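Local coordinates for protein aldehyde dehydrogenase (Listeria monocytogenes, PDB 3K9D) that probably oxidises aldehydes with NAD or NADP as the electron acceptor, as a member of the aldehyde dehydrogenase superfamily, at residues L414-L420 with S431-G435. Numbering follows the deposited sequence.
Sequences LVPALTL and SDNIG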
ATOM      1  N   LEU A 414     -11.667 -14.393  -9.762  1.00 27.08           N
ATOM      2  CA  LEU A 414     -10.965 -13.397  -8.944  1.00 20.85           C
ATOM      3  C   LEU A 414     -10.190 -14.099  -7.833  1.00 30.72           C
ATOM      4  O   LEU A 414     -10.459 -15.269  -7.511  1.00 22.30           O
ATOM      5  CB  LEU A 414     -11.939 -12.393  -8.326  1.00 21.65           C
ATOM      6  CG  LEU A 414     -12.710 -11.399  -9.197  1.00 19.62           C
ATOM      7  CD1 LEU A 414     -13.550 -10.485  -8.324  1.00 19.05           C
ATOM      8  CD2 LEU A 414     -11.774 -10.563 -10.091  1.00 19.49           C
ATOM      9  N   VAL A 415      -9.220 -13.398  -7.252  1.00 26.35           N
ATOM     10  CA  VAL A 415      -8.477 -13.958  -6.130  1.00 16.89           C
ATOM     11  C   VAL A 415      -9.461 -14.263  -4.988  1.00 17.55           C
ATOM     12  O   VAL A 415     -10.228 -13.388  -4.593  1.00 18.51           O
ATOM     13  CB  VAL A 415      -7.291 -13.046  -5.692  1.00 17.55           C
ATOM     14  CG1 VAL A 415      -6.689 -13.536  -4.383  1.00 18.00           C
ATOM     15  CG2 VAL A 415      -6.200 -13.020  -6.779  1.00 13.94           C
ATOM     16  N   PRO A 416      -9.473 -15.526  -4.499  1.00 25.16           N
ATOM     17  CA  PRO A 416     -10.358 -15.899  -3.392  1.00 21.45           C
ATOM     18  C   PRO A 416      -9.964 -15.182  -2.104  1.00 21.30           C
ATOM     19  O   PRO A 416      -8.854 -15.390  -1.596  1.00 19.13           O
ATOM     20  CB  PRO A 416     -10.148 -17.415  -3.245  1.00 26.86           C
ATOM     21  CG  PRO A 416      -9.401 -17.842  -4.433  1.00 29.27           C
ATOM     22  CD  PRO A 416      -8.658 -16.668  -4.957  1.00 20.18           C
ATOM     23  N   ALA A 417     -10.878 -14.357  -1.586  1.00 16.05           N
ATOM     24  CA  ALA A 417     -10.585 -13.487  -0.453  1.00 21.21           C
ATOM     25  C   ALA A 417     -11.825 -13.014   0.280  1.00 21.08           C
ATOM     26  O   ALA A 417     -12.903 -12.853  -0.304  1.00 18.85           O
ATOM     27  CB  ALA A 417      -9.751 -12.265  -0.900  1.00 18.95           C
ATOM     28  N   LEU A 418     -11.645 -12.748   1.568  1.00 15.56           N
ATOM     29  CA  LEU A 418     -12.694 -12.148   2.364  1.00 18.23           C
ATOM     30  C   LEU A 418     -12.320 -10.736   2.813  1.00 18.24           C
ATOM     31  O   LEU A 418     -13.089 -10.081   3.516  1.00 23.38           O
ATOM     32  CB  LEU A 418     -13.068 -13.070   3.535  1.00 22.68           C
ATOM     33  CG  LEU A 418     -13.754 -14.369   3.082  1.00 24.12           C
ATOM     34  CD1 LEU A 418     -13.638 -15.434   4.156  1.00 16.86           C
ATOM     35  CD2 LEU A 418     -15.204 -14.164   2.691  1.00 27.38           C
ATOM     36  N   THR A 419     -11.140 -10.277   2.382  1.00 28.56           N
ATOM     37  CA  THR A 419     -10.751  -8.857   2.473  1.00 28.53           C
ATOM     38  C   THR A 419     -10.672  -8.267   1.066  1.00 22.93           C
ATOM     39  O   THR A 419      -9.762  -8.557   0.291  1.00 17.40           O
ATOM     40  CB  THR A 419      -9.451  -8.650   3.299  1.00 30.05           C
ATOM     41  OG1 THR A 419      -9.709  -9.034   4.649  1.00 19.38           O
ATOM     42  CG2 THR A 419      -8.989  -7.176   3.293  1.00 13.94           C
ATOM     43  N   LEU A 420     -11.672  -7.454   0.755  1.00 16.43           N
ATOM     44  CA  LEU A 420     -11.874  -6.929  -0.568  1.00 19.90           C
ATOM     45  C   LEU A 420     -11.513  -5.448  -0.524  1.00 19.35           C
ATOM     46  O   LEU A 420     -12.265  -4.638   0.018  1.00 17.83           O
ATOM     47  CB  LEU A 420     -13.344  -7.159  -0.992  1.00 19.00           C
ATOM     48  CG  LEU A 420     -13.907  -8.591  -0.830  1.00 25.40           C
ATOM     49  CD1 LEU A 420     -15.327  -8.724  -1.388  1.00 18.49           C
ATOM     50  CD2 LEU A 420     -13.031  -9.619  -1.495  1.00 19.54           C
ATOM     51  N   SER A 431      -6.803  -2.116  -4.201  1.00 15.39           N
ATOM     52  CA  SER A 431      -8.070  -2.514  -4.807  1.00 25.94           C
ATOM     53  C   SER A 431      -8.141  -4.039  -4.909  1.00 23.87           C
ATOM     54  O   SER A 431      -9.086  -4.595  -5.481  1.00 19.35           O
ATOM     55  CB  SER A 431      -8.179  -1.910  -6.211  1.00 15.50           C
ATOM     56  OG  SER A 431      -7.072  -2.317  -7.006  1.00 21.86           O
ATOM     57  N   ASP A 432      -7.135  -4.720  -4.361  1.00 17.92           N
ATOM     58  CA  ASP A 432      -7.055  -6.159  -4.552  1.00 17.25           C
ATOM     59  C   ASP A 432      -8.016  -6.926  -3.659  1.00 19.75           C
ATOM     60  O   ASP A 432      -8.415  -6.451  -2.585  1.00 19.32           O
ATOM     61  CB  ASP A 432      -5.621  -6.675  -4.369  1.00 16.91           C
ATOM     62  CG  ASP A 432      -4.626  -6.006  -5.324  1.00 20.81           C
ATOM     63  OD1 ASP A 432      -5.034  -5.495  -6.391  1.00 20.34           O
ATOM     64  OD2 ASP A 432      -3.428  -5.987  -4.998  1.00 20.58           O
ATOM     65  N   ASN A 433      -8.418  -8.097  -4.143  1.00 16.07           N
ATOM     66  CA  ASN A 433      -8.870  -9.165  -3.263  1.00 15.45           C
ATOM     67  C   ASN A 433      -7.581  -9.674  -2.690  1.00 10.77           C
ATOM     68  O   ASN A 433      -6.750 -10.230  -3.404  1.00 13.68           O
ATOM     69  CB  ASN A 433      -9.543 -10.277  -4.066  1.00 19.51           C
ATOM     70  CG  ASN A 433     -11.014  -9.994  -4.366  1.00 17.09           C
ATOM     71  OD1 ASN A 433     -11.423  -8.850  -4.530  1.00 20.43           O
ATOM     72  ND2 ASN A 433     -11.811 -11.049  -4.451  1.00 23.04           N
ATOM     73  N   ILE A 434      -7.375  -9.474  -1.406  1.00 19.72           N
ATOM     74  CA  ILE A 434      -6.009  -9.601  -0.955  1.00 23.70           C
ATOM     75  C   ILE A 434      -5.621 -11.003  -0.508  1.00 28.92           C
ATOM     76  O   ILE A 434      -6.467 -11.810  -0.076  1.00 21.40           O
ATOM     77  CB  ILE A 434      -5.546  -8.442  -0.031  1.00 31.36           C
ATOM     78  CG1 ILE A 434      -6.021  -8.612   1.397  1.00 17.93           C
ATOM     79  CG2 ILE A 434      -5.866  -7.086  -0.653  1.00 25.29           C
ATOM     80  CD1 ILE A 434      -4.868  -9.001   2.280  1.00 23.74           C
ATOM     81  N   GLY A 435      -4.344 -11.295  -0.731  1.00 22.12           N
ATOM     82  CA  GLY A 435      -3.765 -12.599  -0.458  1.00 19.97           C
ATOM     83  C   GLY A 435      -2.301 -12.443  -0.128  1.00 14.09           C
ATOM     84  O   GLY A 435      -1.879 -11.359   0.274  1.00 18.64           O
TER
HETATM   85  O   HOH W   1      -6.462 -14.630  -0.750  1.00 17.43           O
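Between L414-L420 and S431-G435 the contact is a buried loop-to-loop packing with a single beta bridge, L420 to N433, both segments lying in the long loop that joins helix 403-407 to strand 440-447. L420 CA and N433 CA lie 4.6 Å apart, and beside them I434 N donates to T419 O over 3.1 Å in an almost straight bond (N-H...O 171°). The second direct bond comes from a side chain: N433 ND2 reaches V415 O at 2.8 Å, and that oxygen lies 12° out of the N433 amide plane. With CG of N433 anti to its own carbonyl carbon (chi1 -84°), the amide runs alongside the L420 side chain, whose CD2 touches ND2 at 3.5 Å. G407 O takes a further hydrogen bond from ND2, while R396 donates to OD1, so hydrogen bonds at both amide ends fix its rotation. A417 CB packs on N433 CB at 3.7 Å, and T419 CG2 meets I434 CG1 obliquely at 3.8 Å. One water donates to both P416 O and I434 O (2.9 Å to the latter). Y127 of helix 121-134 also hydrogen-bonds to I434 O, and V415 packs on Y84 of helix 67-85. L414 and L420 rest against R396 of strand 396-399, and D432 forms a salt bridge with R444 of the second subunit, so helices, strand and dimer partner all border the contact.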